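Local coordinates for chitosanase (PDB 7C6C), which hydrolyses internal beta-1,4 linkages between glucosamine units of partly acetylated chitosan, as an endo-acting glycosidase of family 46, at residues D142-H147 / W204-R210; N182-R188 / L214-A218. All blocks are in the same frame, centred on the assembly; numbering follows the deposited sequence.

Interaction 1: D142-H147 / W204-R210. With LMR ((2S)-2-hydroxybutanedioic acid), chain B.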
ATOM      1  N   ASP A 142      -1.628   3.485  -4.060  1.00 10.25           N
ATOM      2  CA  ASP A 142      -0.323   2.926  -3.724  1.00 10.03           C
ATOM      3  C   ASP A 142       0.267   3.615  -2.500  1.00 10.29           C
ATOM      4  O   ASP A 142       0.891   2.967  -1.648  1.00 10.92           O
ATOM      5  CB  ASP A 142       0.634   3.066  -4.903  1.00 10.16           C
ATOM      6  CG  ASP A 142       1.957   2.396  -4.632  1.00 10.24           C
ATOM      7  OD1 ASP A 142       1.971   1.153  -4.556  1.00 10.25           O
ATOM      8  OD2 ASP A 142       2.970   3.110  -4.463  1.00 10.73           O
ATOM      9  N   THR A 143       0.076   4.934  -2.395  1.00 10.18           N
ATOM     10  CA  THR A 143       0.660   5.686  -1.291  1.00 11.07           C
ATOM     11  C   THR A 143       0.092   5.235   0.047  1.00 11.30           C
ATOM     12  O   THR A 143       0.839   5.029   1.009  1.00 11.45           O
ATOM     13  CB  THR A 143       0.433   7.187  -1.491  1.00 11.62           C
ATOM     14  OG1 THR A 143       1.063   7.606  -2.706  1.00 12.10           O
ATOM     15  CG2 THR A 143       1.030   7.986  -0.337  1.00 12.28           C
ATOM     16  N   VAL A 144      -1.230   5.076   0.136  1.00 11.52           N
ATOM     17  CA  VAL A 144      -1.794   4.705   1.431  1.00 11.97           C
ATOM     18  C   VAL A 144      -1.356   3.302   1.833  1.00 11.68           C
ATOM     19  O   VAL A 144      -1.166   3.022   3.021  1.00 12.17           O
ATOM     20  CB  VAL A 144      -3.323   4.916   1.476  1.00 12.74           C
ATOM     21  CG1 VAL A 144      -4.059   3.845   0.692  1.00 13.42           C
ATOM     22  CG2 VAL A 144      -3.819   4.943   2.920  1.00 14.07           C
ATOM     23  N   ILE A 145      -1.157   2.413   0.861  1.00 11.34           N
ATOM     24  CA  ILE A 145      -0.711   1.063   1.181  1.00 11.62           C
ATOM     25  C   ILE A 145       0.669   1.090   1.818  1.00 11.79           C
ATOM     26  O   ILE A 145       0.929   0.373   2.792  1.00 13.75           O
ATOM     27  CB  ILE A 145      -0.777   0.159  -0.065  1.00 12.12           C
ATOM     28  CG1 ILE A 145      -2.234  -0.194  -0.379  1.00 13.03           C
ATOM     29  CG2 ILE A 145       0.059  -1.098   0.141  1.00 12.79           C
ATOM     30  CD1 ILE A 145      -2.431  -0.827  -1.714  1.00 13.62           C
ATOM     31  N   GLN A 146       1.574   1.922   1.297  1.00 11.20           N
ATOM     32  CA  GLN A 146       2.918   1.962   1.862  1.00 11.18           C
ATOM     33  C   GLN A 146       2.990   2.835   3.113  1.00 11.71           C
ATOM     34  O   GLN A 146       3.630   2.456   4.101  1.00 12.50           O
ATOM     35  CB  GLN A 146       3.932   2.435   0.822  1.00 12.13           C
ATOM     36  CG  GLN A 146       5.338   2.528   1.394  1.00 12.84           C
ATOM     37  CD  GLN A 146       6.404   2.824   0.350  1.00 12.58           C
ATOM     38  OE1 GLN A 146       6.170   3.556  -0.613  1.00 13.53           O
ATOM     39  NE2 GLN A 146       7.598   2.284   0.562  1.00 14.45           N
ATOM     40  N   HIS A 147       2.347   4.000   3.093  1.00 11.54           N
ATOM     41  CA  HIS A 147       2.540   5.000   4.135  1.00 12.05           C
ATOM     42  C   HIS A 147       1.522   4.914   5.262  1.00 12.75           C
ATOM     43  O   HIS A 147       1.757   5.483   6.335  1.00 13.54           O
ATOM     44  CB  HIS A 147       2.494   6.401   3.518  1.00 12.43           C
ATOM     45  CG  HIS A 147       3.605   6.669   2.555  1.00 12.47           C
ATOM     46  ND1 HIS A 147       4.696   7.455   2.872  1.00 13.18           N
ATOM     47  CD2 HIS A 147       3.794   6.256   1.280  1.00 12.79           C
ATOM     48  CE1 HIS A 147       5.505   7.512   1.828  1.00 13.08           C
ATOM     49  NE2 HIS A 147       4.982   6.793   0.848  1.00 12.77           N
ATOM     50  N   TRP A 204      12.399   2.060   3.072  1.00 14.16           N
ATOM     51  CA  TRP A 204      11.746   3.052   2.227  1.00 14.46           C
ATOM     52  C   TRP A 204      12.712   3.645   1.209  1.00 14.53           C
ATOM     53  O   TRP A 204      12.325   3.927   0.071  1.00 14.67           O
ATOM     54  CB  TRP A 204      11.088   4.130   3.081  1.00 13.47           C
ATOM     55  CG  TRP A 204       9.752   3.703   3.597  1.00 12.14           C
ATOM     56  CD1 TRP A 204       9.225   2.439   3.579  1.00 12.50           C
ATOM     57  CD2 TRP A 204       8.760   4.547   4.178  1.00 12.41           C
ATOM     58  NE1 TRP A 204       7.965   2.451   4.125  1.00 12.58           N
ATOM     59  CE2 TRP A 204       7.655   3.735   4.496  1.00 12.26           C
ATOM     60  CE3 TRP A 204       8.700   5.919   4.461  1.00 13.05           C
ATOM     61  CZ2 TRP A 204       6.501   4.246   5.086  1.00 12.75           C
ATOM     62  CZ3 TRP A 204       7.554   6.425   5.035  1.00 14.11           C
ATOM     63  CH2 TRP A 204       6.472   5.590   5.356  1.00 13.15           C
ATOM     64  N   ARG A 205      13.976   3.782   1.584  1.00 15.89           N
ATOM     65  CA  ARG A 205      14.970   4.304   0.653  1.00 17.59           C
ATOM     66  C   ARG A 205      15.110   3.358  -0.541  1.00 18.57           C
ATOM     67  O   ARG A 205      15.326   3.797  -1.661  1.00 19.52           O
ATOM     68  CB  ARG A 205      16.314   4.540   1.357  1.00 19.90           C
ATOM     69  CG  ARG A 205      16.371   5.879   2.079  1.00 22.54           C
ATOM     70  CD  ARG A 205      17.581   6.043   2.998  1.00 26.59           C
ATOM     71  NE  ARG A 205      17.423   7.240   3.825  1.00 30.55           N
ATOM     72  CZ  ARG A 205      17.971   7.424   5.025  1.00 33.87           C
ATOM     73  NH1 ARG A 205      17.749   8.552   5.683  1.00 35.29           N
ATOM     74  NH2 ARG A 205      18.750   6.501   5.567  1.00 35.24           N
ATOM     75  N   GLU A 206      14.967   2.060  -0.296  1.00 19.31           N
ATOM     76  CA  GLU A 206      15.049   1.066  -1.355  1.00 20.85           C
ATOM     77  C   GLU A 206      13.786   0.990  -2.199  1.00 18.45           C
ATOM     78  O   GLU A 206      13.768   0.241  -3.179  1.00 19.41           O
ATOM     79  CB  GLU A 206      15.361  -0.313  -0.761  1.00 26.36           C
ATOM     80  CG  GLU A 206      16.842  -0.652  -0.746  1.00 31.39           C
ATOM     81  CD  GLU A 206      17.440  -0.693  -2.141  1.00 35.53           C
ATOM     82  OE1 GLU A 206      18.153   0.264  -2.511  1.00 37.12           O
ATOM     83  OE2 GLU A 206      17.195  -1.679  -2.871  1.00 37.37           O
ATOM     84  N   SER A 207      12.744   1.743  -1.847  1.00 15.74           N
ATOM     85  CA  SER A 207      11.459   1.692  -2.530  1.00 14.81           C
ATOM     86  C   SER A 207      11.204   2.903  -3.417  1.00 14.19           C
ATOM     87  O   SER A 207      10.153   2.960  -4.064  1.00 14.05           O
ATOM     88  CB  SER A 207      10.323   1.582  -1.508  1.00 15.15           C
ATOM     89  OG  SER A 207      10.051   2.842  -0.925  1.00 15.98           O
ATOM     90  N   VAL A 208      12.129   3.868  -3.468  1.00 15.01           N
ATOM     91  CA  VAL A 208      11.864   5.120  -4.170  1.00 15.72           C
ATOM     92  C   VAL A 208      11.606   4.912  -5.652  1.00 14.92           C
ATOM     93  O   VAL A 208      10.979   5.764  -6.286  1.00 15.40           O
ATOM     94  CB  VAL A 208      12.986   6.161  -3.944  1.00 17.32           C
ATOM     95  CG1 VAL A 208      13.065   6.543  -2.482  1.00 19.59           C
ATOM     96  CG2 VAL A 208      14.327   5.632  -4.452  1.00 17.64           C
ATOM     97  N   ALA A 209      12.072   3.799  -6.224  1.00 14.25           N
ATOM     98  CA  ALA A 209      11.859   3.567  -7.649  1.00 14.64           C
ATOM     99  C   ALA A 209      10.380   3.570  -8.016  1.00 13.15           C
ATOM    100  O   ALA A 209      10.039   3.876  -9.161  1.00 13.93           O
ATOM    101  CB  ALA A 209      12.519   2.263  -8.094  1.00 16.53           C
ATOM    102  N   ARG A 210       9.488   3.230  -7.078  1.00 12.16           N
ATOM    103  CA  ARG A 210       8.065   3.237  -7.410  1.00 11.44           C
ATOM    104  C   ARG A 210       7.591   4.629  -7.797  1.00 11.62           C
ATOM    105  O   ARG A 210       6.705   4.769  -8.650  1.00 12.03           O
ATOM    106  CB  ARG A 210       7.229   2.636  -6.274  1.00 11.10           C
ATOM    107  CG  ARG A 210       7.118   3.481  -5.015  1.00 11.96           C
ATOM    108  CD  ARG A 210       6.941   2.600  -3.788  1.00 11.79           C
ATOM    109  NE  ARG A 210       5.622   1.972  -3.725  1.00 11.65           N
ATOM    110  CZ  ARG A 210       5.337   0.963  -2.907  1.00 11.44           C
ATOM    111  NH1 ARG A 210       6.293   0.449  -2.143  1.00 13.10           N
ATOM    112  NH2 ARG A 210       4.113   0.461  -2.853  1.00 11.70           N
TER
HETATM  113  C1  LMR B 301      15.196   3.838 -14.032  1.00 33.89           C
HETATM  114  O1A LMR B 301      14.862   2.664 -14.293  1.00 32.20           O
HETATM  115  O1B LMR B 301      15.233   4.739 -14.896  1.00 34.66           O
HETATM  116  C2  LMR B 301      15.583   4.191 -12.626  1.00 33.46           C
HETATM  117  O2  LMR B 301      16.155   5.505 -12.626  1.00 34.59           O
HETATM  118  C3  LMR B 301      14.364   4.172 -11.704  1.00 31.44           C
HETATM  119  C4  LMR B 301      13.908   2.755 -11.421  1.00 29.41           C
HETATM  120  O4A LMR B 301      14.734   1.948 -10.936  1.00 28.29           O
HETATM  121  O4B LMR B 301      12.722   2.441 -11.673  1.00 28.95           O
HETATM  122  O   HOH W   1       5.590   0.577   4.401  1.00 17.46           O
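Asp142 and Arg210 form a side-on, two-pronged salt bridge. Arg210 NH2 gives a nearly straight bond (167°) to Asp142 OD1 at 2.8 Å, while Arg210 NE reaches the syn lone pair of Asp142 OD2 at 3.0 Å. The two planes stand 38° apart, so the grip is twisted. A chain bent at chi3 (-71°) turns the flank of the guanidinium to the carboxylate. Asp142 also binds Arg188, and Arg210 NH2 pairs with Glu19, the predicted proton donor; these alternating charges are consistent with a second shell that positions the acid in the lysozyme-like fold of family 46.

Among the neutral polar groups, Gln146 OE1 lies above one face of the Arg210 guanidinium, toward its rim, with the amide tilted. Glutamine suits this place: OE1 accepts from Arg188 while NE2 donates to Ser207 OG at 2.9 Å. Ser207 OG in turn donates to Trp204 O, tying down the turn between helices 201-205 and 209-219. Nearby, Ala209 CB lies 3.6 Å from O4B of the bound malate (LMR).

Gln146 NE2 also lies over a face of the Trp204 indole, and the His147 ring packs obliquely against the six-membered ring. A water links Trp204 NE1 to Gln146 O.

Interaction 2: N182-R188 / L214-A218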
ATOM      1  N   ASN A 182       2.667  15.796 -10.045  1.00 16.65           N
ATOM      2  CA  ASN A 182       4.125  15.815 -10.101  1.00 18.04           C
ATOM      3  C   ASN A 182       4.716  16.305  -8.786  1.00 17.09           C
ATOM      4  O   ASN A 182       5.715  15.760  -8.301  1.00 16.98           O
ATOM      5  CB  ASN A 182       4.603  16.666 -11.273  1.00 19.89           C
ATOM      6  CG  ASN A 182       4.360  15.995 -12.604  1.00 22.88           C
ATOM      7  OD1 ASN A 182       4.303  14.771 -12.692  1.00 24.50           O
ATOM      8  ND2 ASN A 182       4.219  16.795 -13.651  1.00 23.79           N
ATOM      9  N   LYS A 183       4.094  17.316  -8.179  1.00 17.91           N
ATOM     10  CA  LYS A 183       4.562  17.779  -6.879  1.00 18.60           C
ATOM     11  C   LYS A 183       4.324  16.728  -5.802  1.00 17.11           C
ATOM     12  O   LYS A 183       5.157  16.558  -4.903  1.00 18.44           O
ATOM     13  CB  LYS A 183       3.902  19.109  -6.516  1.00 21.29           C
ATOM     14  CG  LYS A 183       4.116  20.193  -7.562  1.00 25.22           C
ATOM     15  CD  LYS A 183       4.676  21.476  -6.961  1.00 28.45           C
ATOM     16  CE  LYS A 183       4.860  22.555  -8.028  1.00 30.23           C
ATOM     17  NZ  LYS A 183       5.871  23.584  -7.640  1.00 32.17           N
ATOM     18  N   PHE A 184       3.197  16.010  -5.876  1.00 16.25           N
ATOM     19  CA  PHE A 184       2.943  14.930  -4.929  1.00 15.91           C
ATOM     20  C   PHE A 184       4.028  13.866  -5.012  1.00 15.01           C
ATOM     21  O   PHE A 184       4.518  13.383  -3.985  1.00 14.92           O
ATOM     22  CB  PHE A 184       1.577  14.302  -5.196  1.00 15.73           C
ATOM     23  CG  PHE A 184       1.177  13.285  -4.163  1.00 15.58           C
ATOM     24  CD1 PHE A 184       1.566  11.959  -4.278  1.00 15.56           C
ATOM     25  CD2 PHE A 184       0.439  13.665  -3.051  1.00 15.79           C
ATOM     26  CE1 PHE A 184       1.214  11.036  -3.312  1.00 15.94           C
ATOM     27  CE2 PHE A 184       0.079  12.743  -2.088  1.00 16.17           C
ATOM     28  CZ  PHE A 184       0.469  11.429  -2.219  1.00 16.03           C
ATOM     29  N   LEU A 185       4.405  13.478  -6.231  1.00 14.41           N
ATOM     30  CA  LEU A 185       5.454  12.478  -6.391  1.00 14.42           C
ATOM     31  C   LEU A 185       6.777  12.978  -5.817  1.00 15.02           C
ATOM     32  O   LEU A 185       7.524  12.208  -5.205  1.00 15.41           O
ATOM     33  CB  LEU A 185       5.566  12.068  -7.862  1.00 14.53           C
ATOM     34  CG  LEU A 185       4.358  11.284  -8.391  1.00 14.41           C
ATOM     35  CD1 LEU A 185       4.368  11.230  -9.916  1.00 15.74           C
ATOM     36  CD2 LEU A 185       4.343   9.877  -7.815  1.00 14.29           C
ATOM     37  N   ASP A 186       7.066  14.276  -5.975  1.00 15.96           N
ATOM     38  CA  ASP A 186       8.253  14.865  -5.356  1.00 17.33           C
ATOM     39  C   ASP A 186       8.189  14.770  -3.835  1.00 17.34           C
ATOM     40  O   ASP A 186       9.172  14.406  -3.177  1.00 17.72           O
ATOM     41  CB  ASP A 186       8.370  16.337  -5.750  1.00 18.42           C
ATOM     42  CG  ASP A 186       8.770  16.535  -7.191  1.00 20.51           C
ATOM     43  OD1 ASP A 186       9.184  15.559  -7.850  1.00 21.28           O
ATOM     44  OD2 ASP A 186       8.686  17.693  -7.656  1.00 22.48           O
ATOM     45  N   VAL A 187       7.039  15.133  -3.261  1.00 16.81           N
ATOM     46  CA  VAL A 187       6.860  15.087  -1.814  1.00 17.33           C
ATOM     47  C   VAL A 187       7.002  13.658  -1.307  1.00 16.09           C
ATOM     48  O   VAL A 187       7.644  13.404  -0.282  1.00 16.38           O
ATOM     49  CB  VAL A 187       5.499  15.705  -1.441  1.00 18.02           C
ATOM     50  CG1 VAL A 187       5.111  15.347  -0.013  1.00 18.80           C
ATOM     51  CG2 VAL A 187       5.529  17.220  -1.631  1.00 18.58           C
ATOM     52  N   ARG A 188       6.410  12.701  -2.020  1.00 15.17           N
ATOM     53  CA  ARG A 188       6.521  11.310  -1.599  1.00 14.82           C
ATOM     54  C   ARG A 188       7.959  10.816  -1.690  1.00 15.25           C
ATOM     55  O   ARG A 188       8.438  10.127  -0.784  1.00 15.44           O
ATOM     56  CB  ARG A 188       5.581  10.426  -2.416  1.00 14.68           C
ATOM     57  CG  ARG A 188       5.595   8.990  -1.945  1.00 13.77           C
ATOM     58  CD  ARG A 188       4.526   8.152  -2.614  1.00 13.08           C
ATOM     59  NE  ARG A 188       4.572   6.790  -2.101  1.00 11.83           N
ATOM     60  CZ  ARG A 188       4.035   5.737  -2.708  1.00 11.15           C
ATOM     61  NH1 ARG A 188       3.387   5.889  -3.859  1.00 11.80           N
ATOM     62  NH2 ARG A 188       4.155   4.531  -2.158  1.00 11.73           N
ATOM     63  N   LEU A 214       5.747   5.459 -11.461  1.00 10.47           N
ATOM     64  CA  LEU A 214       4.488   6.183 -11.572  1.00 10.62           C
ATOM     65  C   LEU A 214       4.665   7.464 -12.376  1.00 10.70           C
ATOM     66  O   LEU A 214       3.826   7.798 -13.222  1.00 10.85           O
ATOM     67  CB  LEU A 214       3.934   6.466 -10.172  1.00 10.80           C
ATOM     68  CG  LEU A 214       3.544   5.207  -9.384  1.00 11.11           C
ATOM     69  CD1 LEU A 214       3.384   5.526  -7.888  1.00 11.48           C
ATOM     70  CD2 LEU A 214       2.269   4.565  -9.950  1.00 11.49           C
ATOM     71  N   ARG A 215       5.767   8.181 -12.149  1.00 11.52           N
ATOM     72  CA  ARG A 215       6.027   9.383 -12.926  1.00 12.37           C
ATOM     73  C   ARG A 215       6.176   9.068 -14.407  1.00 11.60           C
ATOM     74  O   ARG A 215       5.768   9.871 -15.252  1.00 12.01           O
ATOM     75  CB  ARG A 215       7.263  10.107 -12.394  1.00 14.57           C
ATOM     76  CG  ARG A 215       7.241  11.589 -12.734  1.00 16.40           C
ATOM     77  CD  ARG A 215       8.529  12.306 -12.394  1.00 17.93           C
ATOM     78  NE  ARG A 215       8.899  12.218 -10.982  1.00 18.82           N
ATOM     79  CZ  ARG A 215       8.490  13.055 -10.027  1.00 20.46           C
ATOM     80  NH1 ARG A 215       7.655  14.052 -10.305  1.00 20.40           N
ATOM     81  NH2 ARG A 215       8.921  12.892  -8.785  1.00 21.34           N
ATOM     82  N   SER A 216       6.756   7.911 -14.744  1.00 11.62           N
ATOM     83  CA  SER A 216       6.914   7.555 -16.152  1.00 12.16           C
ATOM     84  C   SER A 216       5.570   7.384 -16.843  1.00 10.86           C
ATOM     85  O   SER A 216       5.446   7.681 -18.036  1.00 11.53           O
ATOM     86  CB  SER A 216       7.756   6.288 -16.288  1.00 12.93           C
ATOM     87  OG  SER A 216       9.109   6.543 -15.936  1.00 15.40           O
ATOM     88  N   ILE A 217       4.556   6.901 -16.119  1.00 10.32           N
ATOM     89  CA  ILE A 217       3.212   6.821 -16.683  1.00 10.43           C
ATOM     90  C   ILE A 217       2.687   8.220 -16.986  1.00 10.57           C
ATOM     91  O   ILE A 217       2.113   8.473 -18.055  1.00 11.27           O
ATOM     92  CB  ILE A 217       2.275   6.049 -15.733  1.00 10.80           C
ATOM     93  CG1 ILE A 217       2.822   4.646 -15.430  1.00 11.27           C
ATOM     94  CG2 ILE A 217       0.872   5.990 -16.314  1.00 11.19           C
ATOM     95  CD1 ILE A 217       2.028   3.895 -14.389  1.00 11.70           C
ATOM     96  N   ALA A 218       2.894   9.154 -16.051  1.00 10.86           N
ATOM     97  CA  ALA A 218       2.513  10.543 -16.284  1.00 11.45           C
ATOM     98  C   ALA A 218       3.236  11.113 -17.496  1.00 11.12           C
ATOM     99  O   ALA A 218       2.636  11.826 -18.306  1.00 11.68           O
ATOM    100  CB  ALA A 218       2.825  11.379 -15.044  1.00 12.61           C
TER
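Arg215 and Leu185 run alongside each other head to tail where helices 182-188 and 214-218 lie almost antiparallel, at 166°, their axes 10.8 Å apart at closest. Arginine suits this border of the interface because its long aliphatic part can lie against a leucine while its charged end reaches a polar rim. Leu185 CD1 packs against the Arg215 backbone and stem, 3.9 Å from Arg215 CA. Farther along the arginine, its guanidinium has Leu185 CB over one face, 3.6 Å from Arg215 NH2.

The conformation of Arg215 explains this reach. Its CG stands roughly anti to the backbone N, which starts the chain outward; a bend at chi3 (-58°), followed by a roughly perpendicular chi4 (-87°), then brings the guanidinium over helix 182-188 and turns its face toward Leu185. There Arg215 NH1 donates to Asn182 O at 3.3 Å. That carbonyl also takes the helical bond from Asp186 N, and the two donors arrive from opposite faces of its plane. Asp186 OD1 forms a salt bridge with Arg215 NH2 at 2.8 Å, although the hydrogen bond within it is weak. Asp186 comes in across the arginine: the short aspartate, on the exposed side of its helix, offers a carboxylate where the arginine arrives.

On the buried side, Leu185 CD2 meets Leu214 CB at 4.2 Å, the two leucines set crosswise. Leu214 CD1 approaches Arg188 NH1 at 4.0 Å; the extended arginine carries its polar end past this methyl to Gln146, Asp142 and His147. Small Ala218 lies beside Asn182. Phe18 of helix 5-20 also packs on Leu214. The result is a near-antiparallel helix pair with leucines on its inner side, next to the buried Arg188, and a salt bridge at its outer edge, within the helical, lysozyme-related fold of family 46 chitosanases.

Overall arrangement
Of the helices that take part, 134-147 comes first from the N terminus; after helix 156-167 comes 177-193, then the short helix 201-205 and helix 209-219. Interaction 1 closes a loop of 56 residues from the end of helix 134-147 to the turn between the last two helices. Interaction 2 closes a shorter one of 25 residues. Because 182-188 lies inside the first loop and 214-218 beyond it, the two closures cross rather than nest. Their centres are 12 Å apart, and Arg188, at the end of segment 182-188, reaches into interaction 1. Helix 209-219 serves both, so helices 134-147, 177-193 and 209-219 are bound together, with Glu19 of helix 5-20 alongside.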